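Local coordinates for protein lysine-sensitive aspartokinase 3 (Escherichia coli, PDB 2J0W) that phosphorylates L-aspartate with ATP to give 4-phospho-L-aspartate, the first step toward lysine, and is shut down by lysine through feedback inhibition, at residues Asp16-Leu28 against Leu124-Gln136. Numbering follows the deposited sequence.
Sequences DFDAMNRSADIVL and LLFVEILRERDVQ
Both terminal nitrogens of Arg133 donate to a single carboxylate oxygen of Asp25 in an end-on salt bridge: NH1 lies 2.8 Å from OD1 and NH2 3.0 Å from the same OD1, both reaching it from the same face of the carboxylate while OD1 stays close to the guanidinium plane. NH2 also donates to Asn21 OD1 at 2.9 Å, meeting that oxygen from above the amide plane. The side chain of Arg133, extended from CG to NE (chi2 -174°, chi3 173°), brings the guanidinium against the side of helix 17-27, where Ala24 CB lies over the centre of one of its faces. Were Arg133 replaced by alanine, the Asp25 carboxylate would probably lose this countercharge, Asn21 OD1 this donor, and Ala24 CB its cover.

Beside this polar cluster, segments 17-27 and 124-131 interlock at a crossing angle of -64°, a case of apolar knobs-into-holes packing closed at its edge by a salt bridge. Phe126 fits among Met20, Ser23, Ala24 and Val27, with the sulfur of Met20 at its ring edge in a Met-aromatic contact. Ile129 fills the next hole, its CD1 3.6 Å from Phe17 CD2, and Leu130 CD2 reaches Ala24 CB at 3.5 Å.

The pair belongs to the amino acid kinase domain. Ser23 OG is hydrogen-bonded to Ser13 O, Leu125 meets Ile84 of helix 82-102, and Phe126 and Leu130 continue onto Ile180 of strand 178-182, joining the helix pair to the central sheet.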
ATOM      1  N   ASP A  16     -32.596  14.760 -27.640  1.00 56.69           N
ATOM      2  CA  ASP A  16     -33.776  15.028 -28.451  1.00 59.88           C
ATOM      3  C   ASP A  16     -33.428  15.545 -29.831  1.00 61.01           C
ATOM      4  O   ASP A  16     -32.259  15.791 -30.145  1.00 61.28           O
ATOM      5  CB  ASP A  16     -34.672  16.047 -27.757  1.00 53.82           C
ATOM      6  CG  ASP A  16     -33.926  17.307 -27.388  1.00 64.30           C
ATOM      7  OD1 ASP A  16     -33.105  17.774 -28.214  1.00 60.25           O
ATOM      8  OD2 ASP A  16     -34.164  17.830 -26.274  1.00 67.02           O
ATOM      9  N   PHE A  17     -34.464  15.726 -30.639  1.00 62.28           N
ATOM     10  CA  PHE A  17     -34.310  16.212 -31.999  1.00 66.58           C
ATOM     11  C   PHE A  17     -33.348  17.408 -32.123  1.00 68.85           C
ATOM     12  O   PHE A  17     -32.354  17.338 -32.849  1.00 69.26           O
ATOM     13  CB  PHE A  17     -35.684  16.573 -32.563  1.00 68.95           C
ATOM     14  CG  PHE A  17     -35.671  16.902 -34.027  1.00 70.63           C
ATOM     15  CD1 PHE A  17     -35.829  18.213 -34.460  1.00 70.32           C
ATOM     16  CD2 PHE A  17     -35.501  15.895 -34.975  1.00 74.95           C
ATOM     17  CE1 PHE A  17     -35.818  18.519 -35.819  1.00 76.18           C
ATOM     18  CE2 PHE A  17     -35.487  16.188 -36.336  1.00 74.61           C
ATOM     19  CZ  PHE A  17     -35.647  17.503 -36.760  1.00 77.00           C
ATOM     20  N   ASP A  18     -33.636  18.498 -31.412  1.00 68.90           N
ATOM     21  CA  ASP A  18     -32.784  19.686 -31.473  1.00 67.41           C
ATOM     22  C   ASP A  18     -31.333  19.335 -31.198  1.00 66.26           C
ATOM     23  O   ASP A  18     -30.456  19.542 -32.042  1.00 64.15           O
ATOM     24  CB  ASP A  18     -33.251  20.736 -30.463  1.00 69.70           C
ATOM     25  CG  ASP A  18     -34.648  21.247 -30.763  1.00 79.49           C
ATOM     26  OD1 ASP A  18     -34.932  21.552 -31.946  1.00 76.89           O
ATOM     27  OD2 ASP A  18     -35.458  21.349 -29.815  1.00 80.24           O
ATOM     28  N   ALA A  19     -31.097  18.801 -30.002  1.00 64.96           N
ATOM     29  CA  ALA A  19     -29.770  18.393 -29.562  1.00 58.10           C
ATOM     30  C   ALA A  19     -29.112  17.526 -30.625  1.00 52.86           C
ATOM     31  O   ALA A  19     -27.944  17.724 -31.000  1.00 45.27           O
ATOM     32  CB  ALA A  19     -29.890  17.614 -28.255  1.00 56.18           C
ATOM     33  N   MET A  20     -29.879  16.559 -31.108  1.00 49.70           N
ATOM     34  CA  MET A  20     -29.374  15.655 -32.118  1.00 51.54           C
ATOM     35  C   MET A  20     -28.905  16.490 -33.292  1.00 51.32           C
ATOM     36  O   MET A  20     -27.866  16.213 -33.880  1.00 54.13           O
ATOM     37  CB  MET A  20     -30.471  14.681 -32.535  1.00 50.20           C
ATOM     38  CG  MET A  20     -29.939  13.356 -33.018  1.00 51.47           C
ATOM     39  SD  MET A  20     -30.944  11.971 -32.447  1.00 57.11           S
ATOM     40  CE  MET A  20     -31.905  11.658 -33.855  1.00 48.03           C
ATOM     41  N   ASN A  21     -29.673  17.526 -33.618  1.00 51.70           N
ATOM     42  CA  ASN A  21     -29.327  18.427 -34.709  1.00 51.86           C
ATOM     43  C   ASN A  21     -28.044  19.212 -34.378  1.00 52.58           C
ATOM     44  O   ASN A  21     -27.107  19.266 -35.188  1.00 49.87           O
ATOM     45  CB  ASN A  21     -30.488  19.396 -34.983  1.00 52.23           C
ATOM     46  CG  ASN A  21     -31.434  18.892 -36.074  1.00 52.79           C
ATOM     47  OD1 ASN A  21     -30.999  18.459 -37.151  1.00 48.32           O
ATOM     48  ND2 ASN A  21     -32.732  18.965 -35.809  1.00 49.18           N
ATOM     49  N   ARG A  22     -27.999  19.830 -33.198  1.00 51.18           N
ATOM     50  CA  ARG A  22     -26.797  20.558 -32.804  1.00 50.58           C
ATOM     51  C   ARG A  22     -25.605  19.657 -33.102  1.00 54.32           C
ATOM     52  O   ARG A  22     -24.621  20.087 -33.706  1.00 56.82           O
ATOM     53  CB  ARG A  22     -26.803  20.877 -31.307  1.00 45.85           C
ATOM     54  CG  ARG A  22     -27.498  22.164 -30.912  1.00 45.08           C
ATOM     55  CD  ARG A  22     -27.558  22.314 -29.392  1.00 42.52           C
ATOM     56  NE  ARG A  22     -28.897  22.037 -28.874  1.00 60.22           N
ATOM     57  CZ  ARG A  22     -29.184  21.095 -27.977  1.00 62.99           C
ATOM     58  NH1 ARG A  22     -28.224  20.320 -27.486  1.00 69.75           N
ATOM     59  NH2 ARG A  22     -30.438  20.930 -27.566  1.00 65.35           N
ATOM     60  N   SER A  23     -25.714  18.397 -32.685  1.00 53.09           N
ATOM     61  CA  SER A  23     -24.649  17.426 -32.885  1.00 55.96           C
ATOM     62  C   SER A  23     -24.414  17.093 -34.351  1.00 56.19           C
ATOM     63  O   SER A  23     -23.280  16.871 -34.766  1.00 56.60           O
ATOM     64  CB  SER A  23     -24.949  16.141 -32.100  1.00 55.44           C
ATOM     65  OG  SER A  23     -24.914  16.383 -30.702  1.00 44.14           O
ATOM     66  N   ALA A  24     -25.482  17.051 -35.133  1.00 57.30           N
ATOM     67  CA  ALA A  24     -25.341  16.745 -36.549  1.00 60.81           C
ATOM     68  C   ALA A  24     -24.574  17.881 -37.214  1.00 62.61           C
ATOM     69  O   ALA A  24     -23.729  17.648 -38.088  1.00 63.75           O
ATOM     70  CB  ALA A  24     -26.704  16.579 -37.200  1.00 59.24           C
ATOM     71  N   ASP A  25     -24.865  19.111 -36.796  1.00 61.21           N
ATOM     72  CA  ASP A  25     -24.173  20.264 -37.361  1.00 62.87           C
ATOM     73  C   ASP A  25     -22.683  20.024 -37.160  1.00 62.00           C
ATOM     74  O   ASP A  25     -21.937  19.838 -38.127  1.00 59.27           O
ATOM     75  CB  ASP A  25     -24.603  21.563 -36.668  1.00 66.89           C
ATOM     76  CG  ASP A  25     -26.075  21.908 -36.915  1.00 77.48           C
ATOM     77  OD1 ASP A  25     -26.574  21.705 -38.047  1.00 82.52           O
ATOM     78  OD2 ASP A  25     -26.733  22.408 -35.980  1.00 80.10           O
ATOM     79  N   ILE A  26     -22.267  20.003 -35.895  1.00 62.36           N
ATOM     80  CA  ILE A  26     -20.876  19.765 -35.517  1.00 62.26           C
ATOM     81  C   ILE A  26     -20.162  18.708 -36.380  1.00 63.42           C
ATOM     82  O   ILE A  26     -19.020  18.906 -36.804  1.00 59.84           O
ATOM     83  CB  ILE A  26     -20.800  19.324 -34.050  1.00 59.69           C
ATOM     84  CG1 ILE A  26     -21.304  20.446 -33.146  1.00 49.58           C
ATOM     85  CG2 ILE A  26     -19.378  18.941 -33.690  1.00 63.71           C
ATOM     86  CD1 ILE A  26     -21.019  20.201 -31.683  1.00 39.59           C
ATOM     87  N   VAL A  27     -20.828  17.586 -36.631  1.00 64.26           N
ATOM     88  CA  VAL A  27     -20.230  16.530 -37.442  1.00 68.88           C
ATOM     89  C   VAL A  27     -19.925  17.042 -38.852  1.00 74.39           C
ATOM     90  O   VAL A  27     -18.998  16.569 -39.522  1.00 73.73           O
ATOM     91  CB  VAL A  27     -21.172  15.312 -37.553  1.00 61.52           C
ATOM     92  CG1 VAL A  27     -20.516  14.220 -38.362  1.00 48.88           C
ATOM     93  CG2 VAL A  27     -21.515  14.799 -36.173  1.00 65.91           C
ATOM     94  N   LEU A  28     -20.711  18.022 -39.291  1.00 77.88           N
ATOM     95  CA  LEU A  28     -20.559  18.595 -40.623  1.00 79.14           C
ATOM     96  C   LEU A  28     -19.825  19.927 -40.639  1.00 78.85           C
ATOM     97  O   LEU A  28     -19.990  20.714 -41.566  1.00 80.01           O
ATOM     98  CB  LEU A  28     -21.937  18.746 -41.269  1.00 73.78           C
ATOM     99  CG  LEU A  28     -22.688  17.415 -41.268  1.00 65.08           C
ATOM    100  CD1 LEU A  28     -24.067  17.576 -41.868  1.00 67.60           C
ATOM    101  CD2 LEU A  28     -21.879  16.402 -42.038  1.00 53.30           C
ATOM    102  N   LEU A 124     -30.120   4.892 -35.052  1.00 56.96           N
ATOM    103  CA  LEU A 124     -31.031   4.760 -36.186  1.00 54.60           C
ATOM    104  C   LEU A 124     -31.654   6.106 -36.515  1.00 54.73           C
ATOM    105  O   LEU A 124     -31.796   6.470 -37.680  1.00 56.97           O
ATOM    106  CB  LEU A 124     -32.148   3.775 -35.883  1.00 50.46           C
ATOM    107  CG  LEU A 124     -31.797   2.312 -36.103  1.00 60.93           C
ATOM    108  CD1 LEU A 124     -33.026   1.447 -35.885  1.00 56.57           C
ATOM    109  CD2 LEU A 124     -31.275   2.142 -37.513  1.00 63.62           C
ATOM    110  N   LEU A 125     -32.027   6.844 -35.479  1.00 50.62           N
ATOM    111  CA  LEU A 125     -32.639   8.134 -35.683  1.00 51.44           C
ATOM    112  C   LEU A 125     -31.623   9.132 -36.208  1.00 54.22           C
ATOM    113  O   LEU A 125     -31.901   9.876 -37.150  1.00 58.50           O
ATOM    114  CB  LEU A 125     -33.259   8.639 -34.377  1.00 50.54           C
ATOM    115  CG  LEU A 125     -34.361   7.742 -33.793  1.00 54.02           C
ATOM    116  CD1 LEU A 125     -34.910   8.362 -32.523  1.00 47.93           C
ATOM    117  CD2 LEU A 125     -35.477   7.541 -34.822  1.00 50.91           C
ATOM    118  N   PHE A 126     -30.437   9.146 -35.620  1.00 52.93           N
ATOM    119  CA  PHE A 126     -29.441  10.097 -36.069  1.00 52.14           C
ATOM    120  C   PHE A 126     -29.206   9.993 -37.575  1.00 54.69           C
ATOM    121  O   PHE A 126     -29.156  11.020 -38.256  1.00 57.58           O
ATOM    122  CB  PHE A 126     -28.122   9.914 -35.319  1.00 46.71           C
ATOM    123  CG  PHE A 126     -27.220  11.117 -35.395  1.00 49.44           C
ATOM    124  CD1 PHE A 126     -27.550  12.290 -34.725  1.00 49.92           C
ATOM    125  CD2 PHE A 126     -26.058  11.091 -36.160  1.00 50.65           C
ATOM    126  CE1 PHE A 126     -26.743  13.419 -34.815  1.00 47.96           C
ATOM    127  CE2 PHE A 126     -25.245  12.213 -36.258  1.00 43.71           C
ATOM    128  CZ  PHE A 126     -25.588  13.379 -35.586  1.00 50.52           C
ATOM    129  N   VAL A 127     -29.075   8.777 -38.109  1.00 52.87           N
ATOM    130  CA  VAL A 127     -28.843   8.644 -39.546  1.00 54.98           C
ATOM    131  C   VAL A 127     -29.958   9.345 -40.297  1.00 58.73           C
ATOM    132  O   VAL A 127     -29.716  10.001 -41.314  1.00 59.36           O
ATOM    133  CB  VAL A 127     -28.769   7.169 -40.014  1.00 54.31           C
ATOM    134  CG1 VAL A 127     -27.727   6.435 -39.215  1.00 53.74           C
ATOM    135  CG2 VAL A 127     -30.117   6.493 -39.890  1.00 65.15           C
ATOM    136  N   GLU A 128     -31.178   9.218 -39.777  1.00 61.34           N
ATOM    137  CA  GLU A 128     -32.339   9.845 -40.388  1.00 65.96           C
ATOM    138  C   GLU A 128     -32.246  11.358 -40.315  1.00 69.67           C
ATOM    139  O   GLU A 128     -32.645  12.058 -41.247  1.00 73.61           O
ATOM    140  CB  GLU A 128     -33.621   9.369 -39.716  1.00 68.89           C
ATOM    141  CG  GLU A 128     -33.995   7.955 -40.105  1.00 79.67           C
ATOM    142  CD  GLU A 128     -33.897   7.733 -41.605  1.00 87.34           C
ATOM    143  OE1 GLU A 128     -34.612   8.426 -42.364  1.00 88.92           O
ATOM    144  OE2 GLU A 128     -33.094   6.871 -42.023  1.00 86.05           O
ATOM    145  N   ILE A 129     -31.721  11.872 -39.209  1.00 68.65           N
ATOM    146  CA  ILE A 129     -31.574  13.306 -39.086  1.00 67.06           C
ATOM    147  C   ILE A 129     -30.514  13.798 -40.069  1.00 70.65           C
ATOM    148  O   ILE A 129     -30.553  14.947 -40.512  1.00 73.07           O
ATOM    149  CB  ILE A 129     -31.188  13.700 -37.657  1.00 58.96           C
ATOM    150  CG1 ILE A 129     -32.454  13.877 -36.826  1.00 63.38           C
ATOM    151  CG2 ILE A 129     -30.385  14.972 -37.658  1.00 50.91           C
ATOM    152  CD1 ILE A 129     -32.215  14.542 -35.492  1.00 66.99           C
ATOM    153  N   LEU A 130     -29.578  12.921 -40.418  1.00 71.68           N
ATOM    154  CA  LEU A 130     -28.514  13.282 -41.345  1.00 75.81           C
ATOM    155  C   LEU A 130     -28.947  13.188 -42.800  1.00 78.65           C
ATOM    156  O   LEU A 130     -28.519  13.998 -43.627  1.00 81.16           O
ATOM    157  CB  LEU A 130     -27.278  12.410 -41.117  1.00 77.89           C
ATOM    158  CG  LEU A 130     -26.528  12.640 -39.807  1.00 79.82           C
ATOM    159  CD1 LEU A 130     -25.223  11.874 -39.833  1.00 83.16           C
ATOM    160  CD2 LEU A 130     -26.249  14.116 -39.630  1.00 84.38           C
ATOM    161  N   ARG A 131     -29.781  12.201 -43.119  1.00 78.16           N
ATOM    162  CA  ARG A 131     -30.277  12.043 -44.484  1.00 79.59           C
ATOM    163  C   ARG A 131     -31.391  13.041 -44.802  1.00 81.72           C
ATOM    164  O   ARG A 131     -31.707  13.286 -45.964  1.00 81.29           O
ATOM    165  CB  ARG A 131     -30.771  10.615 -44.706  1.00 72.26           C
ATOM    166  CG  ARG A 131     -29.643   9.630 -44.762  1.00 75.17           C
ATOM    167  CD  ARG A 131     -30.124   8.247 -45.081  1.00 83.84           C
ATOM    168  NE  ARG A 131     -29.000   7.336 -45.249  1.00 96.30           N
ATOM    169  CZ  ARG A 131     -29.122   6.031 -45.461  1.00103.08           C
ATOM    170  NH1 ARG A 131     -30.327   5.475 -45.530  1.00103.86           N
ATOM    171  NH2 ARG A 131     -28.038   5.278 -45.605  1.00106.78           N
ATOM    172  N   GLU A 132     -31.981  13.613 -43.760  1.00 84.02           N
ATOM    173  CA  GLU A 132     -33.041  14.596 -43.929  1.00 84.89           C
ATOM    174  C   GLU A 132     -32.359  15.874 -44.420  1.00 87.24           C
ATOM    175  O   GLU A 132     -33.013  16.882 -44.701  1.00 90.34           O
ATOM    176  CB  GLU A 132     -33.739  14.852 -42.594  1.00 86.59           C
ATOM    177  CG  GLU A 132     -35.072  15.562 -42.708  1.00 89.95           C
ATOM    178  CD  GLU A 132     -35.961  15.323 -41.499  1.00 88.62           C
ATOM    179  OE1 GLU A 132     -36.031  16.207 -40.615  1.00 86.12           O
ATOM    180  OE2 GLU A 132     -36.582  14.239 -41.439  1.00 83.86           O
ATOM    181  N   ARG A 133     -31.033  15.810 -44.523  1.00 85.41           N
ATOM    182  CA  ARG A 133     -30.220  16.925 -44.992  1.00 85.13           C
ATOM    183  C   ARG A 133     -29.437  16.531 -46.231  1.00 87.10           C
ATOM    184  O   ARG A 133     -28.428  17.164 -46.548  1.00 85.09           O
ATOM    185  CB  ARG A 133     -29.214  17.348 -43.935  1.00 85.01           C
ATOM    186  CG  ARG A 133     -29.787  17.726 -42.607  1.00 83.49           C
ATOM    187  CD  ARG A 133     -28.674  18.249 -41.736  1.00 71.08           C
ATOM    188  NE  ARG A 133     -29.180  18.787 -40.484  1.00 72.98           N
ATOM    189  CZ  ARG A 133     -28.464  19.550 -39.667  1.00 74.62           C
ATOM    190  NH1 ARG A 133     -27.214  19.856 -39.984  1.00 74.41           N
ATOM    191  NH2 ARG A 133     -28.994  20.004 -38.538  1.00 68.75           N
ATOM    192  N   ASP A 134     -29.885  15.479 -46.915  1.00 90.92           N
ATOM    193  CA  ASP A 134     -29.203  15.002 -48.123  1.00 95.80           C
ATOM    194  C   ASP A 134     -27.728  14.710 -47.818  1.00 97.11           C
ATOM    195  O   ASP A 134     -26.826  15.373 -48.341  1.00 97.00           O
ATOM    196  CB  ASP A 134     -29.293  16.047 -49.241  1.00101.53           C
ATOM    197  CG  ASP A 134     -30.609  15.989 -49.995  1.00101.59           C
ATOM    198  OD1 ASP A 134     -31.676  15.921 -49.342  1.00 97.06           O
ATOM    199  OD2 ASP A 134     -30.579  16.020 -51.247  1.00102.50           O
ATOM    200  N   VAL A 135     -27.484  13.718 -46.971  1.00 97.43           N
ATOM    201  CA  VAL A 135     -26.129  13.353 -46.610  1.00 94.28           C
ATOM    202  C   VAL A 135     -25.970  11.850 -46.729  1.00 94.03           C
ATOM    203  O   VAL A 135     -26.858  11.089 -46.354  1.00 93.14           O
ATOM    204  CB  VAL A 135     -25.811  13.764 -45.143  1.00 89.95           C
ATOM    205  CG1 VAL A 135     -24.357  13.466 -44.829  1.00 89.45           C
ATOM    206  CG2 VAL A 135     -26.111  15.237 -44.922  1.00 78.36           C
ATOM    207  N   GLN A 136     -24.848  11.429 -47.289  1.00 94.77           N
ATOM    208  CA  GLN A 136     -24.565  10.009 -47.397  1.00 94.96           C
ATOM    209  C   GLN A 136     -24.214   9.551 -45.993  1.00 92.17           C
ATOM    210  O   GLN A 136     -23.075   9.712 -45.571  1.00 95.42           O
ATOM    211  CB  GLN A 136     -23.366   9.768 -48.314  1.00 98.83           C
ATOM    212  CG  GLN A 136     -23.686   9.787 -49.780  1.00108.72           C
ATOM    213  CD  GLN A 136     -24.736   8.766 -50.116  1.00117.43           C
ATOM    214  OE1 GLN A 136     -25.940   9.019 -49.977  1.00123.89           O
ATOM    215  NE2 GLN A 136     -24.289   7.571 -50.555  1.00117.62           N
TER